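Local coordinates for Alpha/beta hydrolase fold protein (Ochrobactrum, PDB 4G9E), which hydrolyses the lactone ring of N-acyl homoserine lactones, the quorum-sensing signals of many bacteria, and is held here with the ring-opened N-butanoyl-L-homoserine, at residues Tyr160-Ser163 with Pro168-Ala171; Leu235-Thr240 with Leu262-Arg267; Arg131-Gln136 with Asn199-Val204. One frame throughout, in Å; residues are numbered along the deposited sequence.

Contact 1 (Tyr160-Ser163 with Pro168-Ala171). With C4L (N-butanoyl-L-homoserine), chain C.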
loop_
_atom_site.group_PDB
_atom_site.type_symbol
_atom_site.label_atom_id
_atom_site.label_comp_id
_atom_site.label_asym_id
_atom_site.label_seq_id
_atom_site.Cartn_x
_atom_site.Cartn_y
_atom_site.Cartn_z
ATOM N N TYR A 160 1.447 12.444 -12.600
ATOM C CA TYR A 160 1.050 11.457 -11.606
ATOM C C TYR A 160 2.266 10.840 -10.923
ATOM O O TYR A 160 2.286 10.690 -9.704
ATOM C CB TYR A 160 0.155 10.368 -12.215
ATOM C CG TYR A 160 -0.654 9.625 -11.173
ATOM C CD1 TYR A 160 -1.629 10.283 -10.438
ATOM C CD2 TYR A 160 -0.435 8.277 -10.911
ATOM C CE1 TYR A 160 -2.365 9.629 -9.478
ATOM C CE2 TYR A 160 -1.180 7.606 -9.945
ATOM C CZ TYR A 160 -2.139 8.294 -9.234
ATOM O OH TYR A 160 -2.877 7.650 -8.271
ATOM N N ALA A 161 3.273 10.473 -11.709
ATOM C CA ALA A 161 4.488 9.881 -11.155
ATOM C C ALA A 161 5.180 10.834 -10.191
ATOM O O ALA A 161 5.618 10.438 -9.104
ATOM C CB ALA A 161 5.438 9.477 -12.267
ATOM N N ARG A 162 5.297 12.096 -10.593
ATOM C CA ARG A 162 5.980 13.068 -9.750
ATOM C C ARG A 162 5.218 13.325 -8.451
ATOM O O ARG A 162 5.818 13.410 -7.387
ATOM C CB ARG A 162 6.224 14.371 -10.511
ATOM C CG ARG A 162 7.295 14.251 -11.581
ATOM C CD ARG A 162 7.650 15.607 -12.162
ATOM N NE ARG A 162 8.688 15.511 -13.188
ATOM C CZ ARG A 162 9.991 15.442 -12.942
ATOM N NH1 ARG A 162 10.432 15.466 -11.693
ATOM N NH2 ARG A 162 10.857 15.352 -13.946
ATOM N N SER A 163 3.898 13.443 -8.536
ATOM C CA SER A 163 3.109 13.759 -7.348
ATOM C C SER A 163 2.996 12.574 -6.386
ATOM O O SER A 163 3.042 12.750 -5.172
ATOM C CB SER A 163 1.722 14.274 -7.734
ATOM O OG SER A 163 1.019 13.317 -8.502
ATOM N N PRO A 168 13.260 11.987 -4.501
ATOM C CA PRO A 168 13.788 12.383 -5.806
ATOM C C PRO A 168 13.064 11.692 -6.946
ATOM O O PRO A 168 12.665 10.549 -6.833
ATOM C CB PRO A 168 15.225 11.866 -5.749
ATOM C CG PRO A 168 15.127 10.641 -4.918
ATOM C CD PRO A 168 14.096 10.950 -3.872
ATOM N N PHE A 169 12.904 12.387 -8.058
ATOM C CA PHE A 169 12.303 11.763 -9.215
ATOM C C PHE A 169 13.345 11.133 -10.120
ATOM O O PHE A 169 14.479 11.588 -10.186
ATOM C CB PHE A 169 11.477 12.760 -10.006
ATOM C CG PHE A 169 10.518 12.106 -10.936
ATOM C CD1 PHE A 169 9.418 11.438 -10.434
ATOM C CD2 PHE A 169 10.735 12.112 -12.299
ATOM C CE1 PHE A 169 8.533 10.809 -11.277
ATOM C CE2 PHE A 169 9.849 11.484 -13.156
ATOM C CZ PHE A 169 8.748 10.833 -12.643
ATOM N N GLU A 170 12.968 10.055 -10.781
ATOM C CA GLU A 170 13.809 9.595 -11.848
ATOM C C GLU A 170 13.008 8.913 -12.938
ATOM O O GLU A 170 11.849 8.536 -12.719
ATOM C CB GLU A 170 14.848 8.627 -11.407
ATOM C CG GLU A 170 14.353 7.488 -10.601
ATOM C CD GLU A 170 15.508 6.631 -10.156
ATOM O OE1 GLU A 170 16.159 6.104 -11.015
ATOM O OE2 GLU A 170 15.815 6.544 -8.978
ATOM N N ALA A 171 13.652 8.689 -14.078
ATOM C CA ALA A 171 12.968 8.247 -15.283
ATOM C C ALA A 171 12.301 6.888 -15.140
ATOM O O ALA A 171 11.263 6.650 -15.745
ATOM C CB ALA A 171 13.928 8.245 -16.465
HETATM O O1 C4L C . -1.034 6.669 -4.633
HETATM C C4 C4L C . -2.130 6.059 -4.660
HETATM O O2 C4L C . -2.229 4.816 -4.550
HETATM C C3 C4L C . -3.405 6.845 -4.860
HETATM C C2 C4L C . -3.250 8.295 -4.384
HETATM C C1 C4L C . -4.297 9.215 -4.990
HETATM O O3 C4L C . -4.021 9.425 -6.384
HETATM N N1 C4L C . -4.542 6.255 -4.144
HETATM C C5 C4L C . -5.511 5.580 -4.769
HETATM O O4 C4L C . -5.543 5.412 -5.981
HETATM C C6 C4L C . -6.620 5.026 -3.904
HETATM C C7 C4L C . -7.968 5.379 -4.524
HETATM C C8 C4L C . -8.225 6.881 -4.546
#
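One face of the Phe-169 ring, in the one of its two modelled conformers described here, is taken by the side chain of Arg-162: its CG sits 3.6 Å from the ring centroid and 11° off the normal, a CH-pi contact over the middle of the ring. The same arginine runs on across that face, and its guanidinium, tilted 36° from the ring plane, lies with Phe-169 CD2 over one of its own faces, offset toward the rim. At the ring edge, in plane, comes the methyl of Ala-161, with CB 3.5 Å from Phe-169 CE1. A small residue suits this helix position, because the phenyl edge presses almost against the backbone; a long aliphatic chain suits the next, where it can be laid over a ring. The Arg-162 chain is extended from CG to NE, which carries the guanidinium over the rim of the ring, where NH1 comes 3.4 Å from Phe-169 CB. The charge itself is answered within helix 154-165, by a salt bridge from NE to Glu-158.

On the same helix, Tyr-160 points its ring into the ligand pocket, its CG turned anti to the backbone N (chi1 -160°). Its OH is hydrogen-bonded to the O3 hydroxyl of N-butanoyl-L-homoserine at 2.8 Å, and O3 lies near the plane of the ring, at its edge. A phenylalanine here would probably leave the O3 hydroxyl of the ligand without its phenolic partner. Since O3 is the alcohol released when a homoserine lactone opens, the bond is consistent with Tyr-160 recognising the leaving-group end of the product, while Phe-169, from the loop that follows, meets the helix through apolar and CH-pi contacts.

Contact 2 (Leu235-Thr240 with Leu262-Arg267)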
loop_
_atom_site.group_PDB
_atom_site.type_symbol
_atom_site.label_atom_id
_atom_site.label_comp_id
_atom_site.label_asym_id
_atom_site.label_seq_id
_atom_site.Cartn_x
_atom_site.Cartn_y
_atom_site.Cartn_z
ATOM N N LEU A 235 -4.937 1.921 17.647
ATOM C CA LEU A 235 -4.016 2.806 16.949
ATOM C C LEU A 235 -2.632 2.728 17.585
ATOM O O LEU A 235 -2.454 3.029 18.770
ATOM C CB LEU A 235 -4.528 4.242 16.993
ATOM C CG LEU A 235 -3.700 5.293 16.261
ATOM C CD1 LEU A 235 -3.543 4.941 14.790
ATOM C CD2 LEU A 235 -4.335 6.665 16.434
ATOM N N TRP A 236 -1.651 2.313 16.794
ATOM C CA TRP A 236 -0.293 2.119 17.294
ATOM C C TRP A 236 0.291 3.416 17.835
ATOM O O TRP A 236 0.328 4.435 17.137
ATOM C CB TRP A 236 0.573 1.557 16.176
ATOM C CG TRP A 236 2.007 1.348 16.538
ATOM C CD1 TRP A 236 2.519 0.419 17.400
ATOM C CD2 TRP A 236 3.127 2.068 16.011
ATOM N NE1 TRP A 236 3.893 0.528 17.447
ATOM C CE2 TRP A 236 4.289 1.531 16.601
ATOM C CE3 TRP A 236 3.258 3.119 15.100
ATOM C CZ2 TRP A 236 5.564 2.006 16.301
ATOM C CZ3 TRP A 236 4.520 3.587 14.805
ATOM C CH2 TRP A 236 5.656 3.030 15.405
ATOM N N GLU A 237 0.738 3.358 19.086
ATOM C CA GLU A 237 1.294 4.508 19.810
ATOM C C GLU A 237 0.278 5.632 20.040
ATOM O O GLU A 237 0.634 6.736 20.446
ATOM C CB GLU A 237 2.607 5.001 19.183
ATOM C CG GLU A 237 3.717 3.969 19.322
ATOM C CD GLU A 237 5.086 4.460 18.887
ATOM O OE1 GLU A 237 5.179 5.508 18.210
ATOM O OE2 GLU A 237 6.075 3.774 19.227
ATOM N N GLY A 238 -0.994 5.328 19.799
ATOM C CA GLY A 238 -2.088 6.192 20.206
ATOM C C GLY A 238 -2.262 7.467 19.415
ATOM O O GLY A 238 -3.015 8.350 19.816
ATOM N N LYS A 239 -1.541 7.593 18.327
ATOM C CA LYS A 239 -1.671 8.770 17.481
ATOM C C LYS A 239 -1.299 8.455 16.037
ATOM O O LYS A 239 -0.684 7.460 15.778
ATOM C CB LYS A 239 -0.829 9.944 18.006
ATOM C CG LYS A 239 0.634 9.693 17.842
ATOM C CD LYS A 239 1.426 10.881 18.446
ATOM C CE LYS A 239 1.114 12.189 17.686
ATOM N NZ LYS A 239 0.789 13.484 18.441
ATOM N N THR A 240 -1.720 9.336 15.121
ATOM C CA THR A 240 -1.228 9.283 13.758
ATOM C C THR A 240 0.096 10.049 13.714
ATOM O O THR A 240 0.271 11.038 14.423
ATOM C CB THR A 240 -2.269 9.813 12.741
ATOM O OG1 THR A 240 -2.540 11.197 12.986
ATOM C CG2 THR A 240 -3.564 9.026 12.864
ATOM N N LEU A 262 8.722 2.192 10.818
ATOM C CA LEU A 262 8.420 0.862 10.322
ATOM C C LEU A 262 9.133 -0.204 11.148
ATOM O O LEU A 262 8.526 -1.204 11.520
ATOM C CB LEU A 262 8.779 0.753 8.842
ATOM C CG LEU A 262 8.526 -0.611 8.199
ATOM C CD1 LEU A 262 7.073 -1.052 8.366
ATOM C CD2 LEU A 262 8.944 -0.592 6.734
ATOM N N ALA A 263 10.419 0.002 11.425
ATOM C CA ALA A 263 11.166 -0.955 12.231
ATOM C C ALA A 263 10.564 -1.110 13.625
ATOM O O ALA A 263 10.462 -2.224 14.151
ATOM C CB ALA A 263 12.633 -0.549 12.327
ATOM N N ARG A 264 10.196 0.005 14.242
ATOM C CA ARG A 264 9.639 -0.043 15.585
ATOM C C ARG A 264 8.300 -0.776 15.577
ATOM O O ARG A 264 8.019 -1.582 16.460
ATOM C CB ARG A 264 9.511 1.355 16.190
ATOM C CG ARG A 264 9.196 1.345 17.675
ATOM C CD ARG A 264 9.382 2.718 18.288
ATOM N NE ARG A 264 8.427 3.735 17.844
ATOM C CZ ARG A 264 8.743 4.807 17.121
ATOM N NH1 ARG A 264 7.810 5.698 16.823
ATOM N NH2 ARG A 264 9.985 4.997 16.697
ATOM N N PHE A 265 7.489 -0.510 14.563
ATOM C CA PHE A 265 6.202 -1.170 14.426
ATOM C C PHE A 265 6.379 -2.677 14.229
ATOM O O PHE A 265 5.696 -3.476 14.879
ATOM C CB PHE A 265 5.428 -0.562 13.257
ATOM C CG PHE A 265 4.034 -1.088 13.120
ATOM C CD1 PHE A 265 3.125 -0.949 14.155
ATOM C CD2 PHE A 265 3.621 -1.704 11.945
ATOM C CE1 PHE A 265 1.823 -1.427 14.027
ATOM C CE2 PHE A 265 2.319 -2.183 11.811
ATOM C CZ PHE A 265 1.422 -2.030 12.847
ATOM N N ILE A 266 7.292 -3.086 13.353
ATOM C CA ILE A 266 7.527 -4.511 13.147
ATOM C C ILE A 266 7.993 -5.167 14.449
ATOM O O ILE A 266 7.478 -6.215 14.846
ATOM C CB ILE A 266 8.543 -4.789 12.028
ATOM C CG1 ILE A 266 8.021 -4.285 10.680
ATOM C CG2 ILE A 266 8.852 -6.277 11.953
ATOM C CD1 ILE A 266 9.098 -4.223 9.608
ATOM N N ARG A 267 8.953 -4.545 15.130
ATOM C CA ARG A 267 9.434 -5.079 16.401
ATOM C C ARG A 267 8.270 -5.224 17.382
ATOM O O ARG A 267 8.116 -6.262 18.032
ATOM C CB ARG A 267 10.534 -4.167 16.972
ATOM C CG ARG A 267 11.286 -4.723 18.174
ATOM C CD ARG A 267 10.563 -4.560 19.506
ATOM N NE ARG A 267 10.045 -3.220 19.750
ATOM C CZ ARG A 267 10.741 -2.207 20.266
ATOM N NH1 ARG A 267 10.137 -1.041 20.444
ATOM N NH2 ARG A 267 12.025 -2.348 20.615
#
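Trp-236 and Phe-265 mark the closest backbone approach, their CA atoms 7.8 Å apart, so side chains must fill the space between the loop 235-240 and helix 255-270. The loop turns back on itself through a bond from Gly-238 N to Leu-235 O, with positive phi at both Glu-237 and Gly-238; glycine adopts such a conformation easily. This turn sets Trp-236 and Glu-237 side by side, both directed at the helix.

The indole is a flat plate between two neighbours. Over one face lies CG of Glu-237, and against the opposite face Phe-265 brings its ring edge, with CD1 3.5 Å from Trp-236 CG. The pair is edge-to-face (T-shaped): the phenyl and the five-membered ring have centroids 4.7 Å apart and planes at 71°. Phe-265 CB adds a CH-pi contact over the six-membered ring. The indole extends toward the helix because its CG is anti to the backbone N (chi1 178°), and its NE1 is hydrogen-bonded to Asp-268 one turn further along.

In the alpha/beta hydrolase fold this helix, the last of the chain, packs against the central sheet, and Phe-265 also touches Ala-212 and Met-122 of strands 211-216 and 120-124. The loop leads into the edge strand 241-243, so the aromatic pair joins helix to sheet margin.

Outside the aromatic layer, Glu-237 and Arg-264 form a bidentate salt bridge with carboxylate and guanidinium nearly coplanar, 8° apart. Arg-264 NE donates to Glu-237 OE2 at 2.7 Å, and NH1 to OE1 at 3.0 Å, each oxygen being met on its syn side. The bend of the arginine at chi3 presents this side of its guanidinium, while its CG meets the indole edge in plane.

Contact 3 (Arg131-Gln136 with Asn199-Val204)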
loop_
_atom_site.group_PDB
_atom_site.type_symbol
_atom_site.label_atom_id
_atom_site.label_comp_id
_atom_site.label_asym_id
_atom_site.label_seq_id
_atom_site.Cartn_x
_atom_site.Cartn_y
_atom_site.Cartn_z
ATOM N N ARG A 131 -17.534 5.171 1.593
ATOM C CA ARG A 131 -17.635 5.676 0.231
ATOM C C ARG A 131 -18.078 7.141 0.178
ATOM O O ARG A 131 -17.627 7.893 -0.685
ATOM C CB ARG A 131 -18.553 4.797 -0.619
ATOM C CG ARG A 131 -20.017 4.876 -0.247
ATOM C CD ARG A 131 -20.858 3.994 -1.138
ATOM N NE ARG A 131 -22.256 4.370 -1.044
ATOM C CZ ARG A 131 -23.202 3.912 -1.850
ATOM N NH1 ARG A 131 -22.896 3.047 -2.801
ATOM N NH2 ARG A 131 -24.450 4.322 -1.700
ATOM N N GLU A 132 -18.942 7.556 1.099
ATOM C CA GLU A 132 -19.444 8.929 1.072
ATOM C C GLU A 132 -18.434 9.961 1.595
ATOM O O GLU A 132 -18.675 11.165 1.520
ATOM C CB GLU A 132 -20.773 9.054 1.824
ATOM C CG GLU A 132 -20.693 8.941 3.333
ATOM C CD GLU A 132 -20.649 7.508 3.848
ATOM O OE1 GLU A 132 -20.657 6.550 3.036
ATOM O OE2 GLU A 132 -20.608 7.350 5.089
ATOM N N GLU A 133 -17.299 9.483 2.101
ATOM C CA GLU A 133 -16.293 10.337 2.722
ATOM C C GLU A 133 -15.083 10.569 1.836
ATOM O O GLU A 133 -14.112 11.176 2.270
ATOM C CB GLU A 133 -15.826 9.719 4.040
ATOM C CG GLU A 133 -16.910 9.646 5.086
ATOM C CD GLU A 133 -16.507 8.847 6.306
ATOM O OE1 GLU A 133 -15.581 8.009 6.220
ATOM O OE2 GLU A 133 -17.140 9.051 7.362
ATOM N N VAL A 134 -15.123 10.087 0.602
ATOM C CA VAL A 134 -13.962 10.207 -0.273
ATOM C C VAL A 134 -13.524 11.667 -0.448
ATOM O O VAL A 134 -12.332 11.980 -0.379
ATOM C CB VAL A 134 -14.205 9.513 -1.633
ATOM C CG1 VAL A 134 -13.063 9.792 -2.590
ATOM C CG2 VAL A 134 -14.380 8.005 -1.429
ATOM N N GLY A 135 -14.489 12.563 -0.631
ATOM C CA GLY A 135 -14.188 13.975 -0.767
ATOM C C GLY A 135 -13.575 14.590 0.479
ATOM O O GLY A 135 -12.795 15.534 0.391
ATOM N N GLN A 136 -13.943 14.070 1.644
ATOM C CA GLN A 136 -13.392 14.549 2.911
ATOM C C GLN A 136 -11.975 14.052 3.181
ATOM O O GLN A 136 -11.150 14.777 3.722
ATOM C CB GLN A 136 -14.297 14.146 4.072
ATOM C CG GLN A 136 -15.663 14.790 4.032
ATOM C CD GLN A 136 -16.648 14.098 4.945
ATOM O OE1 GLN A 136 -16.412 13.968 6.145
ATOM N NE2 GLN A 136 -17.760 13.641 4.380
ATOM N N ASN A 199 -16.799 -1.459 4.149
ATOM C CA ASN A 199 -16.713 -0.066 4.587
ATOM C C ASN A 199 -15.453 0.111 5.432
ATOM O O ASN A 199 -15.334 -0.455 6.527
ATOM C CB ASN A 199 -17.978 0.274 5.382
ATOM C CG ASN A 199 -17.995 1.695 5.895
ATOM O OD1 ASN A 199 -16.986 2.215 6.367
ATOM N ND2 ASN A 199 -19.158 2.329 5.820
ATOM N N GLN A 200 -14.498 0.878 4.916
ATOM C CA GLN A 200 -13.177 0.953 5.533
ATOM C C GLN A 200 -13.159 1.729 6.841
ATOM O O GLN A 200 -12.340 1.466 7.721
ATOM C CB GLN A 200 -12.168 1.530 4.545
ATOM C CG GLN A 200 -11.927 0.573 3.391
ATOM C CD GLN A 200 -11.117 1.177 2.279
ATOM O OE1 GLN A 200 -10.417 2.168 2.478
ATOM N NE2 GLN A 200 -11.211 0.589 1.090
ATOM N N ARG A 201 -14.056 2.696 6.965
ATOM C CA ARG A 201 -14.194 3.420 8.213
ATOM C C ARG A 201 -14.571 2.454 9.329
ATOM O O ARG A 201 -13.954 2.444 10.398
ATOM C CB ARG A 201 -15.239 4.519 8.086
ATOM C CG ARG A 201 -15.506 5.258 9.375
ATOM C CD ARG A 201 -16.745 6.111 9.236
ATOM N NE ARG A 201 -17.902 5.265 8.965
ATOM C CZ ARG A 201 -18.928 5.622 8.202
ATOM N NH1 ARG A 201 -18.946 6.820 7.631
ATOM N NH2 ARG A 201 -19.936 4.783 8.010
ATOM N N ASP A 202 -15.581 1.629 9.070
ATOM C CA ASP A 202 -16.028 0.686 10.080
ATOM C C ASP A 202 -14.983 -0.397 10.338
ATOM O O ASP A 202 -14.765 -0.795 11.482
ATOM C CB ASP A 202 -17.362 0.050 9.692
ATOM C CG ASP A 202 -18.492 1.065 9.604
ATOM O OD1 ASP A 202 -18.327 2.204 10.088
ATOM O OD2 ASP A 202 -19.551 0.721 9.050
ATOM N N ILE A 203 -14.323 -0.869 9.284
ATOM C CA ILE A 203 -13.320 -1.910 9.456
ATOM C C ILE A 203 -12.206 -1.453 10.394
ATOM O O ILE A 203 -11.846 -2.182 11.318
ATOM C CB ILE A 203 -12.719 -2.361 8.122
ATOM C CG1 ILE A 203 -13.747 -3.172 7.340
ATOM C CG2 ILE A 203 -11.475 -3.201 8.345
ATOM C CD1 ILE A 203 -13.404 -3.342 5.877
ATOM N N VAL A 204 -11.659 -0.257 10.182
ATOM C CA VAL A 204 -10.540 0.154 11.025
ATOM C C VAL A 204 -10.984 0.493 12.447
ATOM O O VAL A 204 -10.215 0.305 13.388
ATOM C CB VAL A 204 -9.668 1.282 10.413
ATOM C CG1 VAL A 204 -9.111 0.864 9.059
ATOM C CG2 VAL A 204 -10.402 2.619 10.359
HETATM O O HOH W 1 -21.564 4.843 5.870
#
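Arg-201 reaches Glu-132 and Glu-133 by leaving its helix with CG anti to the backbone N (chi1 176°) and bending at chi3 (62°), which swings NH1 between the two carboxylates. Glu-133 comes to meet it on a chain extended beyond CG, whereas Glu-132 folds back at chi2 (-82°) to bring its carboxylate round to the same nitrogen.

NH1 donates to two oxygens, 2.9 Å to Glu-133 OE2 and 3.1 Å to Glu-132 OE2. The first lies in the guanidinium plane, yet the donor stands above the plane of the Glu-133 carboxylate; the second is tilted from the guanidinium plane but is met on the syn side of Glu-132. A water ties in the other terminal nitrogen, accepting from Arg-201 NH2 at 2.7 Å and donating to Glu-132 OE2. NE is engaged in a nearly straight but longer bond of 3.3 Å to Asp-202 OD1. All three guanidinium nitrogens have partners, which limits rotation of the group; three acidic residues around one arginine suit its several N-H donors, and its positive charge probably eases the crowding of theirs.

Asn-199, a residue type well suited to an N-cap, caps helix 200-206: its OD1 accepts from Asp-202 N at 3.1 Å. Glu-133 occupies the N-cap position of helix 134-137, and its OE1 is hydrogen-bonded to the backbone N of Ala-130, ahead of the helix.

The arrangement is a surface salt-bridge network, linking the starts of two short helices near the two ends of the largely helical region between strands 120-124 and 211-216, where alpha/beta hydrolases commonly carry their cap.

Overall arrangement
The three contacts are separate and do not touch in the alpha/beta hydrolase fold, each 16 or 17 Å from the centre of the chain. Contact 1 is about 28 Å, centre to centre, from both others; contacts 2 and 3 are 22 Å apart, with nearest atoms about 7 Å apart. Along the chain, contact 1 is nested within the loop closed by contact 3, and contact 2 follows. Contacts 1 and 3 both belong to the largely helical excursion between strands 120-124 and 211-216, where one supplies a ligand-pocket residue and the other joins parts near its two ends. Contact 2 lies at the sheet margin, where the last helix meets the approach to edge strand 241-243.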